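Local coordinates for Serine/threonine-protein kinase Tel1 (PDB 6SKY), which phosphorylates serine and threonine residues of proteins with ATP and probably acts as a DNA damage sensor that activates checkpoint signalling, at residues K1567-E1572 / V1616-S1621; H2467-A2472 / S2505-I2510; A2213-G2218 / G2253-V2258; T2743-A2748 / T2772-H2777. One frame throughout, in Å; residues are numbered along the deposited sequence.

Contact 1 of 4, residues K1567-E1572 / V1616-S1621; sequences KDWGRE and VWKSCS
Trp1569 lays its indole against the last turn of helix 1606-1619, meeting Lys1618 and Ser1619. The aliphatic part of Lys1618 comes over one ring face: CB stands above the plane toward the rim, and Lys1618 CD is 3.5 Å from Trp1569 NE1. Farther along the ring, Trp1569 CZ3 lies 3.7 Å from Ser1619 CB, and Trp1569 CH2 is 3.6 Å from the backbone O of Lys1618. The indole reaches this far because its CG stands anti to the backbone N (chi1 -166°), which sends the ring across from the end of helix 1557-1569; Gly1570 leaves helical geometry directly afterwards. An extended chi2 (178°) runs CB, CG and CD of Lys1618 along the indole. In the next shell, Arg1581 makes a cation-pi contact with the indole, Leu1585 of helix 1578-1588 packs on both Trp1569 and Ser1619, and the Ser1619 hydroxyl is hydrogen-bonded to Tyr1629. Replacement of Trp1569 by an alanine would probably open a gap beside the Lys1618 methylenes and deprive Arg1581 of its aromatic partner. With no hydrogen bond between the two segments, the helix ends are joined by dispersion and hydrophobic packing, the lysine serving through its hydrocarbon chain.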
loop_
_atom_site.group_PDB
_atom_site.type_symbol
_atom_site.label_atom_id
_atom_site.label_comp_id
_atom_site.label_asym_id
_atom_site.label_seq_id
_atom_site.Cartn_x
_atom_site.Cartn_y
_atom_site.Cartn_z
ATOM N N LYS A 1567 -22.227 14.874 -46.603
ATOM C CA LYS A 1567 -21.200 15.900 -46.489
ATOM C C LYS A 1567 -21.794 17.301 -46.529
ATOM O O LYS A 1567 -21.294 18.205 -45.854
ATOM C CB LYS A 1567 -20.178 15.708 -47.605
ATOM C CG LYS A 1567 -19.115 16.772 -47.704
ATOM C CD LYS A 1567 -18.129 16.413 -48.805
ATOM C CE LYS A 1567 -17.038 17.458 -48.946
ATOM N NZ LYS A 1567 -16.004 17.055 -49.940
ATOM N N ASP A 1568 -22.863 17.496 -47.303
ATOM C CA ASP A 1568 -23.522 18.792 -47.371
ATOM C C ASP A 1568 -24.326 19.079 -46.114
ATOM O O ASP A 1568 -24.449 20.237 -45.707
ATOM C CB ASP A 1568 -24.424 18.835 -48.600
ATOM C CG ASP A 1568 -25.310 20.054 -48.633
ATOM O OD1 ASP A 1568 -24.828 21.125 -49.053
ATOM O OD2 ASP A 1568 -26.488 19.941 -48.244
ATOM N N TRP A 1569 -24.886 18.041 -45.497
ATOM C CA TRP A 1569 -25.680 18.216 -44.287
ATOM C C TRP A 1569 -24.855 18.854 -43.181
ATOM O O TRP A 1569 -25.299 19.804 -42.529
ATOM C CB TRP A 1569 -26.222 16.862 -43.849
ATOM C CG TRP A 1569 -27.301 16.900 -42.852
ATOM C CD1 TRP A 1569 -27.618 17.919 -42.020
ATOM C CD2 TRP A 1569 -28.227 15.854 -42.579
ATOM N NE1 TRP A 1569 -28.687 17.575 -41.237
ATOM C CE2 TRP A 1569 -29.082 16.308 -41.568
ATOM C CE3 TRP A 1569 -28.417 14.576 -43.101
ATOM C CZ2 TRP A 1569 -30.107 15.530 -41.063
ATOM C CZ3 TRP A 1569 -29.432 13.809 -42.601
ATOM C CH2 TRP A 1569 -30.266 14.284 -41.592
ATOM N N GLY A 1570 -23.650 18.347 -42.954
ATOM C CA GLY A 1570 -22.787 18.950 -41.964
ATOM C C GLY A 1570 -21.943 20.050 -42.566
ATOM O O GLY A 1570 -20.873 19.788 -43.120
ATOM N N ARG A 1571 -22.413 21.285 -42.437
ATOM C CA ARG A 1571 -21.782 22.465 -43.019
ATOM C C ARG A 1571 -22.466 23.687 -42.423
ATOM O O ARG A 1571 -23.410 23.571 -41.636
ATOM C CB ARG A 1571 -21.885 22.479 -44.544
ATOM C CG ARG A 1571 -20.653 21.985 -45.265
ATOM C CD ARG A 1571 -20.894 21.952 -46.755
ATOM N NE ARG A 1571 -19.963 21.068 -47.444
ATOM C CZ ARG A 1571 -20.016 20.801 -48.744
ATOM N NH1 ARG A 1571 -20.956 21.352 -49.496
ATOM N NH2 ARG A 1571 -19.130 19.983 -49.292
ATOM N N GLU A 1572 -21.988 24.864 -42.814
ATOM C CA GLU A 1572 -22.585 26.129 -42.407
ATOM C C GLU A 1572 -23.391 26.789 -43.511
ATOM O O GLU A 1572 -24.434 27.384 -43.237
ATOM C CB GLU A 1572 -21.497 27.096 -41.930
ATOM C CG GLU A 1572 -22.029 28.409 -41.370
ATOM C CD GLU A 1572 -20.925 29.401 -41.055
ATOM O OE1 GLU A 1572 -19.800 29.231 -41.572
ATOM O OE2 GLU A 1572 -21.181 30.353 -40.289
ATOM N N VAL A 1616 -24.088 10.886 -39.982
ATOM C CA VAL A 1616 -24.749 9.600 -40.164
ATOM C C VAL A 1616 -25.674 9.295 -38.996
ATOM O O VAL A 1616 -26.725 8.681 -39.182
ATOM C CB VAL A 1616 -23.712 8.489 -40.377
ATOM C CG1 VAL A 1616 -24.376 7.142 -40.362
ATOM C CG2 VAL A 1616 -23.020 8.692 -41.694
ATOM N N TRP A 1617 -25.330 9.726 -37.786
ATOM C CA TRP A 1617 -26.276 9.579 -36.688
ATOM C C TRP A 1617 -27.471 10.500 -36.867
ATOM O O TRP A 1617 -28.614 10.094 -36.643
ATOM C CB TRP A 1617 -25.607 9.853 -35.347
ATOM C CG TRP A 1617 -26.607 9.936 -34.257
ATOM C CD1 TRP A 1617 -26.931 11.033 -33.526
ATOM C CD2 TRP A 1617 -27.455 8.885 -33.799
ATOM N NE1 TRP A 1617 -27.917 10.728 -32.629
ATOM C CE2 TRP A 1617 -28.256 9.411 -32.779
ATOM C CE3 TRP A 1617 -27.608 7.543 -34.149
ATOM C CZ2 TRP A 1617 -29.194 8.646 -32.108
ATOM C CZ3 TRP A 1617 -28.534 6.792 -33.486
ATOM C CH2 TRP A 1617 -29.315 7.340 -32.477
ATOM N N LYS A 1618 -27.227 11.748 -37.259
ATOM C CA LYS A 1618 -28.321 12.665 -37.544
ATOM C C LYS A 1618 -29.270 12.093 -38.583
ATOM O O LYS A 1618 -30.475 12.351 -38.535
ATOM C CB LYS A 1618 -27.757 13.993 -38.022
ATOM C CG LYS A 1618 -28.490 15.199 -37.528
ATOM C CD LYS A 1618 -27.812 16.445 -38.030
ATOM C CE LYS A 1618 -26.370 16.472 -37.602
ATOM N NZ LYS A 1618 -25.654 17.614 -38.207
ATOM N N SER A 1619 -28.745 11.313 -39.525
ATOM C CA SER A 1619 -29.575 10.737 -40.573
ATOM C C SER A 1619 -30.431 9.598 -40.045
ATOM O O SER A 1619 -31.639 9.555 -40.292
ATOM C CB SER A 1619 -28.695 10.251 -41.714
ATOM O OG SER A 1619 -29.399 9.340 -42.526
ATOM N N CYS A 1620 -29.830 8.661 -39.318
ATOM C CA CYS A 1620 -30.579 7.508 -38.835
ATOM C C CYS A 1620 -31.354 7.856 -37.576
ATOM O O CYS A 1620 -31.275 7.149 -36.568
ATOM C CB CYS A 1620 -29.656 6.317 -38.585
ATOM S SG CYS A 1620 -28.324 6.595 -37.433
ATOM N N SER A 1621 -32.115 8.941 -37.642
ATOM C CA SER A 1621 -33.028 9.387 -36.602
ATOM C C SER A 1621 -34.366 9.733 -37.225
ATOM O O SER A 1621 -35.034 10.694 -36.841
ATOM C CB SER A 1621 -32.454 10.573 -35.832
ATOM O OG SER A 1621 -31.269 10.211 -35.148
#

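Contact 2 of 4, residues H2467-A2472 / S2505-I2510; sequences HIWTGA and SIWPAI
Trp2507 meets Trp2469 through CH2, which touches both its backbone and its indole, and the whole contact between helix 2461-2472 and the start of helix 2507-2522 is apolar. The aromatic part is a pair of indoles at an oblique angle: the five-membered ring of Trp2469 and the six-membered ring of Trp2507 have centroids 6.0 Å apart and planes at 56°. The outer corner of Trp2507 does the touching, its CH2 lying 4.0 Å from Trp2469 CD1, near the plane of that ring. The same CH2 lies 4.0 Å from Trp2469 CA, with that CA at the edge of the Trp2507 ring. Aliphatic packing adds Ile2468, whose CG2 branch, anti to the backbone N, comes 4.0 Å from Trp2507 CH2, while the end of the side chain leads away from Trp2507; Ile2468 also packs on Val2453 and Cys2457 of helix 2444-2459. The polar part lies outside the interface proper: Trp2469 NE1 makes a weak hydrogen bond to Asp2511 of helix 2507-2522. Ala2494 of helix 2483-2497 touches both Ile2468 and Trp2507. These buried side chains form a small hydrophobic core of a helical bundle, where helices 2461-2472, 2483-2497 and 2507-2522, successive along the chain, pack together.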
loop_
_atom_site.group_PDB
_atom_site.type_symbol
_atom_site.label_atom_id
_atom_site.label_comp_id
_atom_site.label_asym_id
_atom_site.label_seq_id
_atom_site.Cartn_x
_atom_site.Cartn_y
_atom_site.Cartn_z
ATOM N N HIS A 2467 16.418 36.525 -28.408
ATOM C CA HIS A 2467 17.435 36.439 -27.370
ATOM C C HIS A 2467 18.725 37.086 -27.823
ATOM O O HIS A 2467 19.372 37.804 -27.055
ATOM C CB HIS A 2467 17.687 34.986 -26.993
ATOM C CG HIS A 2467 16.546 34.345 -26.280
ATOM N ND1 HIS A 2467 15.722 33.421 -26.878
ATOM C CD2 HIS A 2467 16.084 34.502 -25.021
ATOM C CE1 HIS A 2467 14.804 33.032 -26.015
ATOM N NE2 HIS A 2467 14.999 33.676 -24.882
ATOM N N ILE A 2468 19.116 36.849 -29.074
ATOM C CA ILE A 2468 20.336 37.472 -29.578
ATOM C C ILE A 2468 20.187 38.985 -29.631
ATOM O O ILE A 2468 21.097 39.724 -29.238
ATOM C CB ILE A 2468 20.709 36.889 -30.949
ATOM C CG1 ILE A 2468 21.042 35.413 -30.805
ATOM C CG2 ILE A 2468 21.871 37.635 -31.535
ATOM C CD1 ILE A 2468 21.928 35.108 -29.640
ATOM N N TRP A 2469 19.043 39.475 -30.106
ATOM C CA TRP A 2469 18.833 40.916 -30.181
ATOM C C TRP A 2469 18.897 41.549 -28.801
ATOM O O TRP A 2469 19.555 42.573 -28.607
ATOM C CB TRP A 2469 17.494 41.229 -30.848
ATOM C CG TRP A 2469 17.355 42.670 -31.192
ATOM C CD1 TRP A 2469 17.722 43.263 -32.349
ATOM C CD2 TRP A 2469 16.833 43.708 -30.359
ATOM N NE1 TRP A 2469 17.460 44.604 -32.299
ATOM C CE2 TRP A 2469 16.911 44.901 -31.082
ATOM C CE3 TRP A 2469 16.302 43.740 -29.069
ATOM C CZ2 TRP A 2469 16.481 46.109 -30.566
ATOM C CZ3 TRP A 2469 15.879 44.941 -28.560
ATOM C CH2 TRP A 2469 15.968 46.104 -29.303
ATOM N N THR A 2470 18.215 40.958 -27.825
ATOM C CA THR A 2470 18.243 41.508 -26.478
ATOM C C THR A 2470 19.644 41.470 -25.892
ATOM O O THR A 2470 20.048 42.388 -25.173
ATOM C CB THR A 2470 17.277 40.746 -25.587
ATOM O OG1 THR A 2470 15.975 40.788 -26.171
ATOM C CG2 THR A 2470 17.223 41.371 -24.224
ATOM N N GLY A 2471 20.407 40.421 -26.184
ATOM C CA GLY A 2471 21.751 40.346 -25.648
ATOM C C GLY A 2471 22.683 41.377 -26.248
ATOM O O GLY A 2471 23.556 41.906 -25.563
ATOM N N ALA A 2472 22.518 41.674 -27.532
ATOM C CA ALA A 2472 23.414 42.627 -28.168
ATOM C C ALA A 2472 23.040 44.063 -27.822
ATOM O O ALA A 2472 23.884 44.838 -27.369
ATOM C CB ALA A 2472 23.411 42.416 -29.680
ATOM N N SER A 2505 17.114 37.504 -44.480
ATOM C CA SER A 2505 15.933 38.339 -44.570
ATOM C C SER A 2505 15.089 38.278 -43.309
ATOM O O SER A 2505 14.045 38.931 -43.248
ATOM C CB SER A 2505 15.088 37.923 -45.771
ATOM O OG SER A 2505 14.496 36.655 -45.549
ATOM N N ILE A 2506 15.504 37.504 -42.312
ATOM C CA ILE A 2506 14.785 37.395 -41.056
ATOM C C ILE A 2506 15.454 38.204 -39.958
ATOM O O ILE A 2506 14.776 38.767 -39.101
ATOM C CB ILE A 2506 14.632 35.920 -40.632
ATOM C CG1 ILE A 2506 14.238 35.059 -41.822
ATOM C CG2 ILE A 2506 13.589 35.793 -39.558
ATOM C CD1 ILE A 2506 13.984 33.628 -41.461
ATOM N N TRP A 2507 16.771 38.274 -39.962
ATOM C CA TRP A 2507 17.453 39.014 -38.912
ATOM C C TRP A 2507 17.261 40.521 -39.066
ATOM O O TRP A 2507 17.026 41.200 -38.061
ATOM C CB TRP A 2507 18.939 38.654 -38.868
ATOM C CG TRP A 2507 19.735 39.551 -37.987
ATOM C CD1 TRP A 2507 20.657 40.452 -38.380
ATOM C CD2 TRP A 2507 19.662 39.650 -36.562
ATOM N NE1 TRP A 2507 21.178 41.107 -37.298
ATOM C CE2 TRP A 2507 20.578 40.630 -36.166
ATOM C CE3 TRP A 2507 18.909 39.006 -35.585
ATOM C CZ2 TRP A 2507 20.765 40.978 -34.842
ATOM C CZ3 TRP A 2507 19.098 39.354 -34.275
ATOM C CH2 TRP A 2507 20.015 40.330 -33.912
ATOM N N PRO A 2508 17.359 41.098 -40.272
ATOM C CA PRO A 2508 17.084 42.537 -40.387
ATOM C C PRO A 2508 15.656 42.910 -40.045
ATOM O O PRO A 2508 15.419 43.985 -39.476
ATOM C CB PRO A 2508 17.413 42.830 -41.850
ATOM C CG PRO A 2508 18.393 41.815 -42.206
ATOM C CD PRO A 2508 17.946 40.583 -41.519
ATOM N N ALA A 2509 14.691 42.055 -40.376
ATOM C CA ALA A 2509 13.310 42.331 -40.007
ATOM C C ALA A 2509 13.158 42.417 -38.496
ATOM O O ALA A 2509 12.565 43.366 -37.974
ATOM C CB ALA A 2509 12.394 41.260 -40.582
ATOM N N ILE A 2510 13.701 41.436 -37.777
ATOM C CA ILE A 2510 13.612 41.430 -36.320
ATOM C C ILE A 2510 14.364 42.616 -35.737
ATOM O O ILE A 2510 13.920 43.233 -34.764
ATOM C CB ILE A 2510 14.130 40.090 -35.770
ATOM C CG1 ILE A 2510 13.111 38.993 -36.048
ATOM C CG2 ILE A 2510 14.423 40.183 -34.291
ATOM C CD1 ILE A 2510 13.474 37.682 -35.454
#

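Contact 3 of 4, residues A2213-G2218 / G2253-V2258; sequences ALWDHG and GYQVSV
Trp2215 and Gln2255 mark the closest backbone approach, their CA atoms 8.8 Å apart, where the end of helix 2203-2217 faces the C-terminal part of helix 2245-2259. The first helix finishes in a Schellman motif, with Gly2218 at positive phi (104°), a conformation that suits glycine. Across the gap the indole of Trp2215 and the amide of Gln2255 lie stacked, their planes only 10° apart. Gln2255 CD is 3.7 Å from Trp2215 CE3 and its OE1 sits over the same face toward the rim, while the CG methylene makes a CH-pi contact, 3.9 Å from the centroid of the six-membered ring. The glutamine chain is extended beyond CG (chi2 -172°), which draws the amide along the indole. At the ring edge, Val2258 CG1 lies 3.9 Å from Trp2215 CH2. Ser2223 of helix 2220-2232 accounts for the amide nitrogen, sharing a hydrogen bond with Gln2255 NE2. Replacing the tryptophan by a serine would probably strip the Gln2255 amide of its flat support and take away the ring edge that Val2258 CG1 packs on. The bond to Ser2223 is likely to fix the turn of the amide, holding a polar group flat on the aromatic face.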
loop_
_atom_site.group_PDB
_atom_site.type_symbol
_atom_site.label_atom_id
_atom_site.label_comp_id
_atom_site.label_asym_id
_atom_site.label_seq_id
_atom_site.Cartn_x
_atom_site.Cartn_y
_atom_site.Cartn_z
ATOM N N ALA A 2213 3.809 -8.864 -15.535
ATOM C CA ALA A 2213 2.721 -8.985 -14.574
ATOM C C ALA A 2213 3.254 -9.151 -13.156
ATOM O O ALA A 2213 2.796 -8.481 -12.221
ATOM C CB ALA A 2213 1.821 -10.151 -14.955
ATOM N N LEU A 2214 4.237 -10.037 -12.978
ATOM C CA LEU A 2214 4.854 -10.210 -11.664
ATOM C C LEU A 2214 5.422 -8.901 -11.140
ATOM O O LEU A 2214 5.172 -8.520 -9.997
ATOM C CB LEU A 2214 5.948 -11.268 -11.724
ATOM C CG LEU A 2214 5.482 -12.713 -11.758
ATOM C CD1 LEU A 2214 6.659 -13.642 -11.825
ATOM C CD2 LEU A 2214 4.648 -12.998 -10.554
ATOM N N TRP A 2215 6.196 -8.198 -11.962
ATOM C CA TRP A 2215 6.799 -6.951 -11.515
ATOM C C TRP A 2215 5.749 -5.932 -11.127
ATOM O O TRP A 2215 5.951 -5.153 -10.193
ATOM C CB TRP A 2215 7.698 -6.374 -12.599
ATOM C CG TRP A 2215 8.311 -5.068 -12.230
ATOM C CD1 TRP A 2215 7.842 -3.837 -12.532
ATOM C CD2 TRP A 2215 9.517 -4.866 -11.491
ATOM N NE1 TRP A 2215 8.672 -2.875 -12.032
ATOM C CE2 TRP A 2215 9.710 -3.485 -11.383
ATOM C CE3 TRP A 2215 10.452 -5.720 -10.909
ATOM C CZ2 TRP A 2215 10.793 -2.940 -10.723
ATOM C CZ3 TRP A 2215 11.520 -5.176 -10.256
ATOM C CH2 TRP A 2215 11.684 -3.803 -10.167
ATOM N N ASP A 2216 4.626 -5.907 -11.830
ATOM C CA ASP A 2216 3.604 -4.928 -11.498
ATOM C C ASP A 2216 2.744 -5.338 -10.316
ATOM O O ASP A 2216 1.993 -4.507 -9.806
ATOM C CB ASP A 2216 2.735 -4.644 -12.718
ATOM C CG ASP A 2216 3.437 -3.751 -13.721
ATOM O OD1 ASP A 2216 4.097 -4.275 -14.640
ATOM O OD2 ASP A 2216 3.360 -2.515 -13.575
ATOM N N HIS A 2217 2.834 -6.578 -9.858
ATOM C CA HIS A 2217 2.191 -6.942 -8.604
ATOM C C HIS A 2217 3.105 -6.834 -7.394
ATOM O O HIS A 2217 2.654 -7.100 -6.280
ATOM C CB HIS A 2217 1.631 -8.352 -8.682
ATOM C CG HIS A 2217 0.244 -8.402 -9.223
ATOM N ND1 HIS A 2217 -0.028 -8.445 -10.570
ATOM C CD2 HIS A 2217 -0.954 -8.382 -8.597
ATOM C CE1 HIS A 2217 -1.332 -8.469 -10.752
ATOM N NE2 HIS A 2217 -1.917 -8.431 -9.571
ATOM N N GLY A 2218 4.365 -6.460 -7.572
ATOM C CA GLY A 2218 5.270 -6.293 -6.460
ATOM C C GLY A 2218 6.289 -7.391 -6.265
ATOM O O GLY A 2218 7.139 -7.264 -5.381
ATOM N N GLY A 2253 18.750 -5.133 -16.324
ATOM C CA GLY A 2253 19.606 -4.200 -15.613
ATOM C C GLY A 2253 18.828 -3.177 -14.815
ATOM O O GLY A 2253 19.171 -2.877 -13.672
ATOM N N TYR A 2254 17.763 -2.639 -15.397
ATOM C CA TYR A 2254 16.932 -1.681 -14.681
ATOM C C TYR A 2254 16.288 -2.317 -13.460
ATOM O O TYR A 2254 16.291 -1.738 -12.368
ATOM C CB TYR A 2254 15.868 -1.120 -15.617
ATOM C CG TYR A 2254 14.767 -0.414 -14.892
ATOM C CD1 TYR A 2254 13.556 -1.032 -14.673
ATOM C CD2 TYR A 2254 14.945 0.862 -14.407
ATOM C CE1 TYR A 2254 12.563 -0.406 -14.000
ATOM C CE2 TYR A 2254 13.952 1.498 -13.732
ATOM C CZ TYR A 2254 12.761 0.859 -13.532
ATOM O OH TYR A 2254 11.750 1.489 -12.854
ATOM N N GLN A 2255 15.720 -3.509 -13.622
ATOM C CA GLN A 2255 15.043 -4.130 -12.494
ATOM C C GLN A 2255 16.017 -4.561 -11.410
ATOM O O GLN A 2255 15.678 -4.509 -10.228
ATOM C CB GLN A 2255 14.213 -5.307 -12.977
ATOM C CG GLN A 2255 13.062 -4.882 -13.826
ATOM C CD GLN A 2255 12.141 -6.003 -14.149
ATOM O OE1 GLN A 2255 11.135 -5.818 -14.814
ATOM N NE2 GLN A 2255 12.473 -7.179 -13.687
ATOM N N VAL A 2256 17.227 -4.981 -11.779
ATOM C CA VAL A 2256 18.224 -5.334 -10.779
ATOM C C VAL A 2256 18.726 -4.096 -10.052
ATOM O O VAL A 2256 19.054 -4.161 -8.867
ATOM C CB VAL A 2256 19.373 -6.114 -11.442
ATOM C CG1 VAL A 2256 20.535 -6.240 -10.519
ATOM C CG2 VAL A 2256 18.914 -7.477 -11.830
ATOM N N SER A 2257 18.789 -2.949 -10.730
ATOM C CA SER A 2257 19.185 -1.724 -10.044
ATOM C C SER A 2257 18.114 -1.250 -9.079
ATOM O O SER A 2257 18.431 -0.755 -7.997
ATOM C CB SER A 2257 19.486 -0.623 -11.050
ATOM O OG SER A 2257 20.487 -1.024 -11.956
ATOM N N VAL A 2258 16.843 -1.358 -9.458
ATOM C CA VAL A 2258 15.774 -0.899 -8.577
ATOM C C VAL A 2258 15.718 -1.735 -7.308
ATOM O O VAL A 2258 15.494 -1.208 -6.215
ATOM C CB VAL A 2258 14.428 -0.911 -9.320
ATOM C CG1 VAL A 2258 13.285 -0.792 -8.356
ATOM C CG2 VAL A 2258 14.380 0.206 -10.301
#

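Contact 4 of 4, residues T2743-A2748 / T2772-H2777; sequences TRTTAA and TGEVVH
Thr2745, on helix 2732-2755, and Glu2774, just ahead of strand 2775-2777, bring their CA atoms to 5.9 Å, a close approach of helix and chain. The Thr2745 side chain lies between the two backbones. Its hydroxyl occupies the position between the backbone N and the carbonyl carbon (chi1 49°), which turns OG1 to the strand, and Val2775 N gives it a weak but fairly straight hydrogen bond (N to OG1 3.5 Å, 166° at the hydrogen). Within its own helix the same OG1 bonds chiefly to the Asn2741 carbonyl, with that of Tyr2742 also within hydrogen-bonding reach, so the hydroxyl links helix backbone to strand backbone. The methyl branch faces the glutamate: Thr2745 CG2 is 3.5 Å from Glu2774 CB and 3.7 Å from Glu2774 OE1, the two side chains crossing at about a right angle. At the next residue, Thr2746 OG1, bonded to the Tyr2742 carbonyl, lies 3.9 Å from Val2775 CG1, an ordinary van der Waals contact. Val2775 also packs on Tyr2742 and Leu2768, and Asn2741 ND2 bonds the Thr2772 carbonyl, a second tie between helix and turn. Gly2773, at positive phi (87°), lets the chain turn before the strand. Strand 2775-2777 pairs antiparallel with strand 2766-2769, and the side chain of Val2775 is about 12 Å from the bound nucleotide analogue. His2762, His2764 and Leu2767 line the nucleotide pocket and Asn2765 binds magnesium, with Ile2778 and the magnesium ligand Asp2779 following strand 2775-2777. This is a helix packed on the beta hairpin whose ends lead to nucleotide and magnesium ligands, in the C-terminal lobe of a PI3-kinase-like domain.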
loop_
_atom_site.group_PDB
_atom_site.type_symbol
_atom_site.label_atom_id
_atom_site.label_comp_id
_atom_site.label_asym_id
_atom_site.label_seq_id
_atom_site.Cartn_x
_atom_site.Cartn_y
_atom_site.Cartn_z
ATOM N N THR A 2743 -13.220 25.016 -11.902
ATOM C CA THR A 2743 -12.765 24.352 -10.685
ATOM C C THR A 2743 -11.469 23.585 -10.910
ATOM O O THR A 2743 -10.565 23.620 -10.070
ATOM C CB THR A 2743 -13.847 23.419 -10.161
ATOM O OG1 THR A 2743 -15.101 24.097 -10.156
ATOM C CG2 THR A 2743 -13.542 23.008 -8.771
ATOM N N ARG A 2744 -11.343 22.907 -12.047
ATOM C CA ARG A 2744 -10.145 22.121 -12.305
ATOM C C ARG A 2744 -8.919 22.991 -12.520
ATOM O O ARG A 2744 -7.841 22.684 -12.003
ATOM C CB ARG A 2744 -10.358 21.232 -13.514
ATOM C CG ARG A 2744 -11.131 19.997 -13.244
ATOM C CD ARG A 2744 -11.394 19.303 -14.528
ATOM N NE ARG A 2744 -12.114 18.059 -14.341
ATOM C CZ ARG A 2744 -12.527 17.299 -15.341
ATOM N NH1 ARG A 2744 -13.170 16.176 -15.101
ATOM N NH2 ARG A 2744 -12.295 17.670 -16.586
ATOM N N THR A 2745 -9.036 24.057 -13.310
ATOM C CA THR A 2745 -7.875 24.912 -13.515
ATOM C C THR A 2745 -7.487 25.645 -12.244
ATOM O O THR A 2745 -6.294 25.846 -11.994
ATOM C CB THR A 2745 -8.132 25.891 -14.648
ATOM O OG1 THR A 2745 -9.389 26.524 -14.451
ATOM C CG2 THR A 2745 -8.173 25.166 -15.942
ATOM N N THR A 2746 -8.459 26.008 -11.407
ATOM C CA THR A 2746 -8.130 26.609 -10.121
ATOM C C THR A 2746 -7.391 25.631 -9.224
ATOM O O THR A 2746 -6.424 26.004 -8.563
ATOM C CB THR A 2746 -9.399 27.106 -9.450
ATOM O OG1 THR A 2746 -10.085 27.967 -10.354
ATOM C CG2 THR A 2746 -9.082 27.878 -8.221
ATOM N N ALA A 2747 -7.817 24.370 -9.200
ATOM C CA ALA A 2747 -7.133 23.374 -8.384
ATOM C C ALA A 2747 -5.699 23.160 -8.847
ATOM O O ALA A 2747 -4.768 23.100 -8.033
ATOM C CB ALA A 2747 -7.903 22.063 -8.418
ATOM N N ALA A 2748 -5.501 23.029 -10.158
ATOM C CA ALA A 2748 -4.159 22.792 -10.675
ATOM C C ALA A 2748 -3.234 23.958 -10.370
ATOM O O ALA A 2748 -2.100 23.761 -9.924
ATOM C CB ALA A 2748 -4.208 22.522 -12.172
ATOM N N THR A 2772 -14.230 29.487 -22.270
ATOM C CA THR A 2772 -13.991 28.144 -21.782
ATOM C C THR A 2772 -14.167 28.003 -20.283
ATOM O O THR A 2772 -14.188 26.875 -19.788
ATOM C CB THR A 2772 -12.579 27.686 -22.156
ATOM O OG1 THR A 2772 -11.647 28.703 -21.801
ATOM C CG2 THR A 2772 -12.487 27.456 -23.621
ATOM N N GLY A 2773 -14.290 29.097 -19.550
ATOM C CA GLY A 2773 -14.535 29.042 -18.136
ATOM C C GLY A 2773 -13.309 28.940 -17.264
ATOM O O GLY A 2773 -13.434 29.048 -16.049
ATOM N N GLU A 2774 -12.131 28.757 -17.833
ATOM C CA GLU A 2774 -10.949 28.536 -17.025
ATOM C C GLU A 2774 -10.258 29.839 -16.663
ATOM O O GLU A 2774 -10.490 30.880 -17.268
ATOM C CB GLU A 2774 -9.983 27.616 -17.746
ATOM C CG GLU A 2774 -9.898 27.822 -19.196
ATOM C CD GLU A 2774 -9.559 26.543 -19.899
ATOM O OE1 GLU A 2774 -9.686 25.481 -19.263
ATOM O OE2 GLU A 2774 -9.167 26.590 -21.080
ATOM N N VAL A 2775 -9.406 29.764 -15.647
ATOM C CA VAL A 2775 -8.672 30.910 -15.133
ATOM C C VAL A 2775 -7.271 30.909 -15.715
ATOM O O VAL A 2775 -6.693 29.861 -16.008
ATOM C CB VAL A 2775 -8.626 30.907 -13.592
ATOM C CG1 VAL A 2775 -9.994 30.723 -13.047
ATOM C CG2 VAL A 2775 -7.735 29.816 -13.091
ATOM N N VAL A 2776 -6.728 32.102 -15.903
ATOM C CA VAL A 2776 -5.371 32.299 -16.386
ATOM C C VAL A 2776 -4.639 33.130 -15.351
ATOM O O VAL A 2776 -5.142 34.165 -14.916
ATOM C CB VAL A 2776 -5.344 32.988 -17.762
ATOM C CG1 VAL A 2776 -3.984 32.857 -18.403
ATOM C CG2 VAL A 2776 -6.412 32.421 -18.662
ATOM N N HIS A 2777 -3.469 32.674 -14.943
ATOM C CA HIS A 2777 -2.634 33.411 -14.014
ATOM C C HIS A 2777 -1.478 34.033 -14.775
ATOM O O HIS A 2777 -0.779 33.350 -15.524
ATOM C CB HIS A 2777 -2.133 32.502 -12.898
ATOM C CG HIS A 2777 -3.156 32.237 -11.842
ATOM N ND1 HIS A 2777 -3.008 32.657 -10.542
ATOM C CD2 HIS A 2777 -4.351 31.613 -11.900
ATOM C CE1 HIS A 2777 -4.065 32.298 -9.842
ATOM N NE2 HIS A 2777 -4.894 31.661 -10.643
#

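Overall arrangement
Along the chain the contacts follow the order 1, 3, 2, 4, each closing before the next opens, and none touches another. Contact 1 joins helices 1557-1569 and 1606-1619 of the helical part, and contact 3 joins helices 2203-2217 and 2245-2259 of the FAT domain; their centres are 51 Å apart, on opposite sides of the chain's centre. Contact 2 bundles helices 2461-2472 and 2507-2522 near the kinase, 36 Å between centres from contact 4, which belongs to the kinase domain and alone involves a beta strand. Helix-to-helix packing thus recurs through the helical regions of this largely helical chain, while contact 3 lies beside the second subunit.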